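Local atomic coordinates of sulfur oxidation protein soxB (Thermus thermophilus, PDB entry 2WDD), a protein that hydrolyses sulfur-sulfur bonds, acting as the thiosulfohydrolase of the Sox sulfur-oxidation pathway with two manganese ions at its metal site. Residues Ser137-Leu142 / Ala351-His356; Glu395-Phe400 / Arg500-Ala505; Pro430-Phe435 / Pro519-Arg524; Leu472-Asp477 / Glu484-Val489. All coordinates share one frame; numbering follows the deposited sequence. Where two conformers were deposited one is given.

In the fold
Contact 1 stands apart in the metal-binding part of the chain and joins one helix to the C-terminal region of another through apolar branches and one imidazole face, with no hydrogen bond between its segments. The other three belong to the sheets of the C-terminal part. Contact 2, largely buried, is a parallel strand pair combining backbone bonds with a salt bridge. Contact 3 shares its sheet, since strands 431-438 and 501-507 are neighbours, but lies nearer the surface and lets a tyrosine hydroxyl do backbone work. Contact 4 is a hairpin in another sheet, its apolar side chains buried, Val-475 included, and Arg-487 and Glu-488 exposed; it touches contact 2 where Leu-472 meets Val-398.

Contact 1. Residues Ser137-Leu142 / Ala351-His356; sequences SGLSLL and AQLAPH
Leu-142 and His-356 meet as a branched aliphatic tip laid on an aromatic face, an example of how a helix can dock on the C-terminal region of another helix and the residues after it without a single hydrogen bond between them. Followed outward, the leucine side chain leaves CB pointing at the second segment, and CG stands anti to the carbonyl carbon (chi1 -74°), a setting that presents both methyls to the partner. Leu-142 CD1 rests in the notch between two residues, 3.8 Å from CG of His-356 and equally close to CD2 of Leu-353. Leu-142 CD2 reaches further across the imidazole and makes the CH-pi contact: it lies 4.0 Å from the centroid of the His-356 ring, only 12° off its normal. Pro-355 CB covers the opposite face, which leaves the ring sandwiched between two aliphatic groups.

Beside this pair, Leu-139 crosses Leu-353 at about a right angle. Its CD1 touches both methyls of that leucine, with 3.9 Å between Leu-139 CD1 and Leu-353 CD2, and also brushes Gln-352 CB. Ser-137 fixes the start of the first helix: as N-cap, its OG accepts from Ser-140 N at 3.1 Å, and OG is also bonded to the carbonyl of Gly-39, next to the manganese ligand His-38.

In the fold, helix 138-143 thus lies against the C-terminal part of helix 343-353; Ala-147 of helix 146-155 closes over Leu-139 and Gln-352, while Leu-360 of helix 357-361 touches both Leu-142 and Leu-353.

Contact 2. Residues Glu395-Phe400 / Arg500-Ala505; sequences EVEVVF and RRYLAA
The carbonyl oxygen of Leu-503 is gripped by two successive backbone amides, a bifurcated acceptance that shows how one acceptor can serve two donors of a neighbouring segment. Glu-397 N donates to Leu-503 O at 2.8 Å, tilted somewhat from the carbonyl plane, and Val-398 N donates to the same atom at 3.3 Å, within that plane. Glu-397 then sends its own side chain back along the partner strand. With CG anti to the carbonyl carbon (chi1 -63°) and the chain extended beyond, the carboxylate arrives beside the backbone of Leu-503, whose N donates to Glu-397 OE2 at 2.9 Å from above the carboxylate plane. Glu-397 OE1 forms a salt bridge with Arg-500 NH1, also at 2.9 Å; the carboxylate and guanidinium planes stand 73° apart, so the two groups do not meet flat. NH1 in turn lies over the rim of one face of the Tyr-502 ring. Without the carboxylate, as with an alanine here, Leu-503 N would probably lose this acceptor and Arg-500 its counter-charge, leaving the guanidinium free to swing from the tyrosine.

From Val-398 on the pairing is regular parallel: Ala-505 N donates to Val-398 O, and Phe-400 N to Ala-505 O at 2.8 Å. Val-398 CG2 packs on Ala-504 CB at 3.7 Å, whereas Val-396 CG1 meets Ala-505 CB on the other face. This is parallel strand pairing within the mixed sheet of the 5'-nucleotidase C-terminal domain, with strand 501-507 flanked by 398-401 and 431-438.

Contact 3. Residues Pro430-Phe435 / Pro519-Arg524; sequences PELYLF and PGYEPR
Two hydrogen bonds join Leu-432 to the facing loop, and they illustrate how a side chain can stand in for backbone where strand pairing lapses. Leu-432 N donates to Arg-524 O at 2.8 Å, and the carbonyl of the same leucine accepts from the Tyr-521 hydroxyl, with 2.6 Å between Tyr-521 OH and Leu-432 O. The hydroxyl approaches from well above the carbonyl plane, while the oxygen lies at the edge of the phenol ring. A weaker CA-H...O contact adds to it, Pro-523 CA standing 3.4 Å from Leu-432 O.

The apolar contacts use the same ring. Tyr-521 has CG anti to its amide nitrogen (chi1 173°), which swings the ring beneath Leu-434; CB of that leucine makes a CH-pi contact over one face, 4.1 Å from the ring centroid and 23° off the normal. A phenylalanine in place of Tyr-521 would probably leave Leu-432 O without its hydroxyl partner and the loop without its bond to the strand at this point. Further along, Pro-523 CG packs against Tyr-433 CD1 at 3.7 Å.

The charged end of Arg-524 turns elsewhere, to Glu-532 of helix 526-537. Strands 516-517 and 524-525 both pair antiparallel with 431-438, so the arrangement is that of an interrupted partner strand: the loop leaves the sheet after Lys-518, and Tyr-521 bonds to the strand in the gap.

Contact 4. Residues Leu472-Asp477 / Glu484-Val489; sequences LRYVLD and ERVREV
Val-475 and Arg-487 bond reciprocally through their backbones, the hydrogen-bonded antiparallel pair of a beta hairpin made by strands 472-476 and 486-487. Val-475 N donates to Arg-487 O at 2.9 Å, and Arg-487 N returns to Val-475 O almost straight, at 174°. Toward the connecting loop, Asp-477 N donates to Arg-485 O at 2.8 Å, within the carbonyl plane and on a lone pair. A water donates to Asp-477 OD2 at 2.6 Å and, in the arginine conformer described, accepts a weak bond from Arg-487 NH2. The other carboxylate oxygen, OD1, takes the amide of Asp-479, which helps to fix the group.

The two faces of this hairpin differ. On that of Tyr-474 and Val-486, Tyr-474 CD1 packs on Val-486 CG1 at 3.9 Å, and helix 439-453 comes against Val-486 and Leu-472. The backbone bends sharply at Glu-488, after which Val-489 CG1 meets Leu-472 CD1 at 3.7 Å. On the other face Val-475 is buried and Arg-487 exposed; in the same conformer the arginine runs extended beside the valine, whose CG1 methyl lies over one face of the guanidinium, 3.9 Å from Arg-487 NE.

Contact 1. Residues Ser137-Leu142 / Ala351-His356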
# COMPACT_ATOMS: atom_id res chain seq x y z
N SER A 137 -5.15 7.22 8.25
CA SER A 137 -4.26 7.72 9.29
C SER A 137 -5.09 8.57 10.23
O SER A 137 -6.22 8.92 9.92
CB SER A 137 -3.14 8.57 8.70
OG SER A 137 -3.64 9.84 8.27
N GLY A 138 -4.53 8.88 11.39
CA GLY A 138 -5.22 9.72 12.35
C GLY A 138 -5.52 11.08 11.75
O GLY A 138 -6.67 11.55 11.78
N LEU A 139 -4.50 11.72 11.18
CA LEU A 139 -4.66 13.03 10.57
C LEU A 139 -5.77 13.01 9.54
O LEU A 139 -6.59 13.93 9.46
CB LEU A 139 -3.37 13.48 9.90
CG LEU A 139 -3.41 14.81 9.15
CD1 LEU A 139 -3.47 15.98 10.14
CD2 LEU A 139 -2.18 14.94 8.24
N SER A 140 -5.80 11.96 8.73
CA SER A 140 -6.82 11.85 7.69
C SER A 140 -8.22 11.71 8.27
O SER A 140 -9.15 12.38 7.83
CB SER A 140 -6.53 10.65 6.79
OG SER A 140 -7.58 10.48 5.86
N LEU A 141 -8.39 10.78 9.20
CA LEU A 141 -9.72 10.53 9.75
C LEU A 141 -10.26 11.77 10.46
O LEU A 141 -11.45 12.07 10.37
CB LEU A 141 -9.72 9.34 10.71
CG LEU A 141 -9.59 7.97 10.07
CD1 LEU A 141 -9.38 6.92 11.15
CD2 LEU A 141 -10.80 7.63 9.21
N LEU A 142 -9.37 12.48 11.15
CA LEU A 142 -9.77 13.67 11.90
C LEU A 142 -10.17 14.85 11.03
O LEU A 142 -10.78 15.80 11.52
CB LEU A 142 -8.67 14.09 12.86
CG LEU A 142 -8.52 13.20 14.10
CD1 LEU A 142 -7.17 13.43 14.81
CD2 LEU A 142 -9.68 13.43 15.06
N ALA A 351 -0.43 22.62 14.31
CA ALA A 351 -1.69 23.35 14.33
C ALA A 351 -2.88 22.41 14.17
O ALA A 351 -3.87 22.52 14.89
CB ALA A 351 -1.69 24.42 13.23
N GLN A 352 -2.76 21.47 13.23
CA GLN A 352 -3.84 20.52 12.96
C GLN A 352 -4.14 19.53 14.08
O GLN A 352 -5.30 19.15 14.29
CB GLN A 352 -3.53 19.74 11.69
CG GLN A 352 -3.54 20.56 10.44
CD GLN A 352 -4.94 20.94 10.02
OE1 GLN A 352 -5.82 20.09 9.93
NE2 GLN A 352 -5.16 22.23 9.81
N LEU A 353 -3.11 19.05 14.76
CA LEU A 353 -3.31 18.02 15.76
C LEU A 353 -3.15 18.41 17.23
O LEU A 353 -3.34 17.58 18.12
CB LEU A 353 -2.48 16.78 15.43
CG LEU A 353 -2.80 16.23 14.04
CD1 LEU A 353 -1.82 15.14 13.62
CD2 LEU A 353 -4.23 15.72 13.97
N ALA A 354 -2.83 19.68 17.47
CA ALA A 354 -2.69 20.18 18.84
C ALA A 354 -3.90 19.79 19.70
O ALA A 354 -3.74 19.27 20.80
CB ALA A 354 -2.52 21.70 18.83
N PRO A 355 -5.12 20.00 19.18
CA PRO A 355 -6.37 19.67 19.87
C PRO A 355 -6.55 18.17 20.10
O PRO A 355 -7.37 17.76 20.93
CB PRO A 355 -7.45 20.15 18.89
CG PRO A 355 -6.78 21.14 18.02
CD PRO A 355 -5.35 20.73 17.92
N HIS A 356 -5.83 17.35 19.34
CA HIS A 356 -5.98 15.90 19.41
C HIS A 356 -4.75 15.13 19.86
O HIS A 356 -4.76 13.89 19.85
CB HIS A 356 -6.42 15.35 18.06
CG HIS A 356 -7.53 16.13 17.42
ND1 HIS A 356 -8.84 16.06 17.86
CD2 HIS A 356 -7.53 16.98 16.37
CE1 HIS A 356 -9.59 16.83 17.10
NE2 HIS A 356 -8.82 17.41 16.19

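Contact 2. Residues Glu395-Phe400 / Arg500-Ala505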
# COMPACT_ATOMS: atom_id res chain seq x y z
N GLU A 395 -17.19 -15.68 22.48
CA GLU A 395 -17.99 -16.60 21.67
C GLU A 395 -17.43 -16.77 20.25
O GLU A 395 -17.71 -17.77 19.58
CB GLU A 395 -19.44 -16.10 21.59
CG GLU A 395 -20.00 -15.62 22.93
CD GLU A 395 -20.01 -14.11 23.07
OE1 GLU A 395 -21.06 -13.56 23.46
OE2 GLU A 395 -18.96 -13.46 22.85
N VAL A 396 -16.62 -15.81 19.80
CA VAL A 396 -16.05 -15.87 18.45
C VAL A 396 -15.04 -16.99 18.28
O VAL A 396 -14.09 -17.10 19.07
CB VAL A 396 -15.44 -14.53 18.05
CG1 VAL A 396 -14.74 -14.64 16.70
CG2 VAL A 396 -16.51 -13.46 18.02
N GLU A 397 -15.22 -17.77 17.22
CA GLU A 397 -14.34 -18.90 16.91
C GLU A 397 -13.26 -18.59 15.89
O GLU A 397 -12.16 -19.12 15.98
CB GLU A 397 -15.16 -20.11 16.48
CG GLU A 397 -16.08 -20.60 17.59
CD GLU A 397 -17.21 -21.47 17.10
OE1 GLU A 397 -17.00 -22.69 17.01
OE2 GLU A 397 -18.33 -20.95 16.90
N VAL A 398 -13.58 -17.73 14.92
CA VAL A 398 -12.61 -17.35 13.90
C VAL A 398 -12.71 -15.85 13.65
O VAL A 398 -13.80 -15.30 13.53
CB VAL A 398 -12.82 -18.15 12.59
CG1 VAL A 398 -12.38 -19.60 12.76
CG2 VAL A 398 -14.28 -18.07 12.14
N VAL A 399 -11.56 -15.18 13.56
CA VAL A 399 -11.54 -13.75 13.28
C VAL A 399 -10.84 -13.53 11.95
O VAL A 399 -9.66 -13.87 11.82
CB VAL A 399 -10.80 -12.96 14.37
CG1 VAL A 399 -10.80 -11.46 14.06
CG2 VAL A 399 -11.38 -13.25 15.78
N PHE A 400 -11.55 -12.96 10.97
CA PHE A 400 -10.98 -12.69 9.66
C PHE A 400 -10.48 -11.25 9.61
O PHE A 400 -11.28 -10.31 9.69
CB PHE A 400 -12.04 -12.87 8.55
CG PHE A 400 -12.47 -14.29 8.35
CD1 PHE A 400 -11.98 -15.03 7.28
CD2 PHE A 400 -13.40 -14.88 9.20
CE1 PHE A 400 -12.40 -16.33 7.06
CE2 PHE A 400 -13.81 -16.19 8.99
CZ PHE A 400 -13.30 -16.92 7.93
N ARG A 500 -21.03 -27.45 10.19
CA ARG A 500 -21.13 -26.76 11.46
C ARG A 500 -21.16 -25.25 11.26
O ARG A 500 -20.49 -24.72 10.37
CB ARG A 500 -19.93 -27.14 12.34
CG ARG A 500 -19.90 -26.48 13.71
CD ARG A 500 -18.60 -26.84 14.43
NE ARG A 500 -18.64 -26.56 15.86
CZ ARG A 500 -18.78 -25.35 16.39
NH1 ARG A 500 -18.92 -24.29 15.61
NH2 ARG A 500 -18.80 -25.19 17.71
N ARG A 501 -21.95 -24.58 12.09
CA ARG A 501 -22.03 -23.12 12.07
C ARG A 501 -20.99 -22.62 13.06
O ARG A 501 -20.98 -23.05 14.22
CB ARG A 501 -23.42 -22.65 12.53
CG ARG A 501 -24.53 -22.85 11.51
CD ARG A 501 -25.68 -21.86 11.74
NE ARG A 501 -25.88 -21.55 13.15
CZ ARG A 501 -26.49 -20.46 13.60
NH1 ARG A 501 -26.96 -19.56 12.75
NH2 ARG A 501 -26.64 -20.27 14.91
N TYR A 502 -20.10 -21.76 12.60
CA TYR A 502 -19.06 -21.20 13.45
C TYR A 502 -19.31 -19.71 13.59
O TYR A 502 -19.69 -19.05 12.61
CB TYR A 502 -17.69 -21.38 12.79
CG TYR A 502 -17.21 -22.81 12.69
CD1 TYR A 502 -16.38 -23.35 13.66
CD2 TYR A 502 -17.55 -23.60 11.60
CE1 TYR A 502 -15.93 -24.65 13.57
CE2 TYR A 502 -17.09 -24.91 11.50
CZ TYR A 502 -16.28 -25.43 12.49
OH TYR A 502 -15.81 -26.72 12.39
N LEU A 503 -19.07 -19.16 14.77
CA LEU A 503 -19.22 -17.71 14.94
C LEU A 503 -17.94 -17.05 14.45
O LEU A 503 -16.84 -17.34 14.94
CB LEU A 503 -19.53 -17.31 16.38
CG LEU A 503 -19.77 -15.81 16.56
CD1 LEU A 503 -20.93 -15.30 15.71
CD2 LEU A 503 -19.99 -15.46 18.03
N ALA A 504 -18.10 -16.17 13.47
CA ALA A 504 -16.98 -15.48 12.87
C ALA A 504 -17.04 -14.00 13.17
O ALA A 504 -18.09 -13.45 13.52
CB ALA A 504 -16.98 -15.69 11.36
N ALA A 505 -15.90 -13.34 13.01
CA ALA A 505 -15.84 -11.89 13.14
C ALA A 505 -15.01 -11.41 11.97
O ALA A 505 -14.11 -12.11 11.52
CB ALA A 505 -15.21 -11.48 14.47

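Contact 3. Residues Pro430-Phe435 / Pro519-Arg524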
# COMPACT_ATOMS: atom_id res chain seq x y z
N PRO A 430 -14.96 1.06 9.32
CA PRO A 430 -14.18 0.23 10.25
C PRO A 430 -14.98 -0.76 11.08
O PRO A 430 -14.43 -1.41 11.97
CB PRO A 430 -13.56 1.28 11.17
CG PRO A 430 -14.68 2.29 11.31
CD PRO A 430 -15.29 2.38 9.92
N GLU A 431 -16.27 -0.88 10.80
CA GLU A 431 -17.12 -1.77 11.58
C GLU A 431 -16.64 -3.20 11.68
O GLU A 431 -16.31 -3.85 10.69
CB GLU A 431 -18.54 -1.74 11.03
CG GLU A 431 -19.24 -0.40 11.22
CD GLU A 431 -18.93 0.61 10.10
OE1 GLU A 431 -18.17 0.27 9.16
OE2 GLU A 431 -19.47 1.73 10.17
N LEU A 432 -16.70 -3.73 12.91
CA LEU A 432 -16.43 -5.13 13.17
C LEU A 432 -17.79 -5.82 13.14
O LEU A 432 -18.75 -5.37 13.80
CB LEU A 432 -15.79 -5.31 14.55
CG LEU A 432 -15.63 -6.77 14.99
CD1 LEU A 432 -14.60 -7.51 14.13
CD2 LEU A 432 -15.26 -6.86 16.48
N TYR A 433 -17.90 -6.88 12.35
CA TYR A 433 -19.16 -7.62 12.23
C TYR A 433 -18.99 -9.00 12.84
O TYR A 433 -17.95 -9.63 12.65
CB TYR A 433 -19.52 -7.79 10.76
CG TYR A 433 -19.87 -6.49 10.07
CD1 TYR A 433 -21.13 -5.95 10.18
CD2 TYR A 433 -18.90 -5.78 9.38
CE1 TYR A 433 -21.46 -4.75 9.56
CE2 TYR A 433 -19.21 -4.59 8.75
CZ TYR A 433 -20.49 -4.08 8.84
OH TYR A 433 -20.81 -2.87 8.24
N LEU A 434 -20.02 -9.48 13.55
CA LEU A 434 -20.03 -10.83 14.12
C LEU A 434 -21.16 -11.59 13.42
O LEU A 434 -22.29 -11.10 13.35
CB LEU A 434 -20.30 -10.78 15.64
CG LEU A 434 -19.07 -10.82 16.56
CD1 LEU A 434 -18.03 -9.79 16.17
CD2 LEU A 434 -19.44 -10.67 18.03
N PHE A 435 -20.85 -12.75 12.87
CA PHE A 435 -21.84 -13.49 12.10
C PHE A 435 -21.43 -14.94 11.98
O PHE A 435 -20.25 -15.28 12.05
CB PHE A 435 -21.95 -12.87 10.70
CG PHE A 435 -20.62 -12.72 10.00
CD1 PHE A 435 -20.11 -13.73 9.21
CD2 PHE A 435 -19.84 -11.60 10.25
CE1 PHE A 435 -18.84 -13.60 8.62
CE2 PHE A 435 -18.58 -11.47 9.67
CZ PHE A 435 -18.08 -12.47 8.86
N PRO A 519 -27.27 -12.45 16.68
CA PRO A 519 -28.36 -11.73 17.33
C PRO A 519 -27.83 -10.86 18.46
O PRO A 519 -26.94 -11.26 19.22
CB PRO A 519 -29.22 -12.86 17.91
CG PRO A 519 -28.99 -14.00 16.99
CD PRO A 519 -27.55 -13.89 16.55
N GLY A 520 -28.39 -9.67 18.58
CA GLY A 520 -28.05 -8.75 19.65
C GLY A 520 -26.76 -7.97 19.50
O GLY A 520 -26.49 -7.06 20.28
N TYR A 521 -25.94 -8.32 18.52
CA TYR A 521 -24.68 -7.62 18.34
C TYR A 521 -24.82 -6.38 17.45
O TYR A 521 -25.41 -6.43 16.37
CB TYR A 521 -23.61 -8.54 17.75
CG TYR A 521 -22.34 -7.81 17.38
CD1 TYR A 521 -21.46 -7.38 18.37
CD2 TYR A 521 -22.05 -7.49 16.06
CE1 TYR A 521 -20.32 -6.66 18.05
CE2 TYR A 521 -20.93 -6.76 15.73
CZ TYR A 521 -20.05 -6.36 16.72
OH TYR A 521 -18.93 -5.64 16.40
N GLU A 522 -24.27 -5.26 17.92
CA GLU A 522 -24.31 -4.02 17.17
C GLU A 522 -22.91 -3.71 16.64
O GLU A 522 -21.98 -3.47 17.42
CB GLU A 522 -24.84 -2.89 18.05
CG GLU A 522 -26.24 -3.18 18.60
CD GLU A 522 -26.67 -2.22 19.69
OE1 GLU A 522 -26.30 -1.03 19.63
OE2 GLU A 522 -27.43 -2.65 20.60
N PRO A 523 -22.73 -3.74 15.31
CA PRO A 523 -21.39 -3.48 14.77
C PRO A 523 -20.82 -2.15 15.25
O PRO A 523 -21.52 -1.13 15.28
CB PRO A 523 -21.62 -3.45 13.25
CG PRO A 523 -22.86 -4.30 13.05
CD PRO A 523 -23.71 -4.04 14.25
N ARG A 524 -19.55 -2.16 15.62
CA ARG A 524 -18.88 -0.94 16.06
C ARG A 524 -17.45 -0.96 15.53
O ARG A 524 -16.94 -2.01 15.15
CB ARG A 524 -18.89 -0.82 17.58
CG ARG A 524 -18.15 -1.93 18.29
CD ARG A 524 -17.91 -1.52 19.73
NE ARG A 524 -17.39 -2.62 20.54
CZ ARG A 524 -16.75 -2.45 21.69
NH1 ARG A 524 -16.55 -1.24 22.18
NH2 ARG A 524 -16.32 -3.51 22.36

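Contact 4. Residues Leu472-Asp477 / Glu484-Val489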
# COMPACT_ATOMS: atom_id res chain seq x y z
N LEU A 472 -8.00 -20.50 13.35
CA LEU A 472 -7.95 -21.55 12.35
C LEU A 472 -6.50 -21.83 11.95
O LEU A 472 -5.62 -20.97 12.13
CB LEU A 472 -8.76 -21.06 11.13
CG LEU A 472 -8.69 -21.68 9.75
CD1 LEU A 472 -9.99 -21.36 9.01
CD2 LEU A 472 -7.50 -21.13 9.00
N ARG A 473 -6.26 -23.03 11.45
CA ARG A 473 -4.96 -23.46 10.95
C ARG A 473 -5.23 -24.20 9.64
O ARG A 473 -6.27 -24.85 9.50
CB ARG A 473 -4.26 -24.40 11.94
CG ARG A 473 -3.47 -23.69 13.02
CD ARG A 473 -3.02 -24.65 14.12
NE ARG A 473 -2.14 -25.70 13.62
CZ ARG A 473 -0.82 -25.70 13.75
NH1 ARG A 473 -0.21 -24.69 14.36
NH2 ARG A 473 -0.10 -26.71 13.28
N TYR A 474 -4.33 -24.08 8.67
CA TYR A 474 -4.52 -24.76 7.40
C TYR A 474 -3.21 -24.97 6.66
O TYR A 474 -2.16 -24.45 7.07
CB TYR A 474 -5.53 -24.01 6.51
CG TYR A 474 -5.07 -22.67 5.95
CD1 TYR A 474 -4.72 -22.54 4.61
CD2 TYR A 474 -5.11 -21.51 6.72
CE1 TYR A 474 -4.36 -21.31 4.06
CE2 TYR A 474 -4.74 -20.28 6.19
CZ TYR A 474 -4.36 -20.18 4.86
OH TYR A 474 -3.96 -18.96 4.35
N VAL A 475 -3.28 -25.79 5.62
CA VAL A 475 -2.14 -26.06 4.77
C VAL A 475 -2.47 -25.41 3.44
O VAL A 475 -3.59 -25.54 2.93
CB VAL A 475 -1.90 -27.57 4.59
CG1 VAL A 475 -0.80 -27.82 3.58
CG2 VAL A 475 -1.55 -28.21 5.92
N LEU A 476 -1.51 -24.67 2.90
CA LEU A 476 -1.69 -23.99 1.63
C LEU A 476 -0.70 -24.57 0.65
O LEU A 476 0.48 -24.71 0.97
CB LEU A 476 -1.38 -22.50 1.79
CG LEU A 476 -1.37 -21.70 0.48
CD1 LEU A 476 -2.80 -21.53 -0.04
CD2 LEU A 476 -0.69 -20.33 0.68
N ASP A 477 -1.18 -24.88 -0.55
CA ASP A 477 -0.30 -25.33 -1.63
C ASP A 477 -0.54 -24.39 -2.80
O ASP A 477 -1.48 -24.57 -3.56
CB ASP A 477 -0.59 -26.77 -2.06
CG ASP A 477 0.36 -27.24 -3.15
OD1 ASP A 477 1.11 -26.40 -3.69
OD2 ASP A 477 0.36 -28.45 -3.48
N GLU A 484 -8.03 -27.00 -4.72
CA GLU A 484 -7.14 -27.87 -3.97
C GLU A 484 -5.99 -27.13 -3.28
O GLU A 484 -5.07 -27.75 -2.76
CB GLU A 484 -6.59 -28.97 -4.88
CG GLU A 484 -7.69 -29.76 -5.59
CD GLU A 484 -7.15 -30.77 -6.59
OE1 GLU A 484 -5.97 -31.17 -6.46
OE2 GLU A 484 -7.91 -31.19 -7.49
N ARG A 485 -6.05 -25.80 -3.26
CA ARG A 485 -4.97 -25.04 -2.62
C ARG A 485 -5.04 -25.00 -1.10
O ARG A 485 -4.02 -24.86 -0.43
CB ARG A 485 -4.89 -23.61 -3.16
CG ARG A 485 -4.47 -23.53 -4.61
CD ARG A 485 -4.19 -22.10 -5.02
NE ARG A 485 -3.72 -22.05 -6.39
CZ ARG A 485 -4.50 -21.84 -7.44
NH1 ARG A 485 -5.80 -21.63 -7.27
NH2 ARG A 485 -3.99 -21.82 -8.67
N VAL A 486 -6.25 -25.07 -0.57
CA VAL A 486 -6.47 -24.99 0.87
C VAL A 486 -6.86 -26.36 1.39
O VAL A 486 -7.88 -26.92 0.97
CB VAL A 486 -7.51 -23.91 1.21
CG1 VAL A 486 -7.82 -23.89 2.71
CG2 VAL A 486 -7.04 -22.54 0.73
N ARG A 487 -6.05 -26.91 2.28
CA ARG A 487 -6.37 -28.22 2.84
C ARG A 487 -6.09 -28.32 4.34
O ARG A 487 -5.55 -27.41 4.96
CB ARG A 487 -5.67 -29.34 2.07
CG ARG A 487 -4.16 -29.19 1.94
CD ARG A 487 -3.54 -30.53 1.57
NE ARG A 487 -2.22 -30.38 0.95
CZ ARG A 487 -1.23 -31.25 1.11
NH1 ARG A 487 -1.41 -32.33 1.87
NH2 ARG A 487 -0.07 -31.05 0.51
N GLU A 488 -6.50 -29.45 4.91
CA GLU A 488 -6.34 -29.71 6.33
C GLU A 488 -6.72 -28.53 7.22
O GLU A 488 -5.94 -28.12 8.09
CB GLU A 488 -4.90 -30.13 6.61
CG GLU A 488 -4.42 -31.26 5.72
CD GLU A 488 -3.50 -32.21 6.46
OE1 GLU A 488 -3.85 -33.41 6.57
OE2 GLU A 488 -2.44 -31.76 6.92
N VAL A 489 -7.90 -27.97 6.98
CA VAL A 489 -8.36 -26.84 7.78
C VAL A 489 -8.81 -27.34 9.15
O VAL A 489 -9.59 -28.28 9.24
CB VAL A 489 -9.51 -26.07 7.11
CG1 VAL A 489 -9.89 -24.86 7.96
CG2 VAL A 489 -9.14 -25.65 5.69
O HOH W 1 -0.90 -30.11 -2.01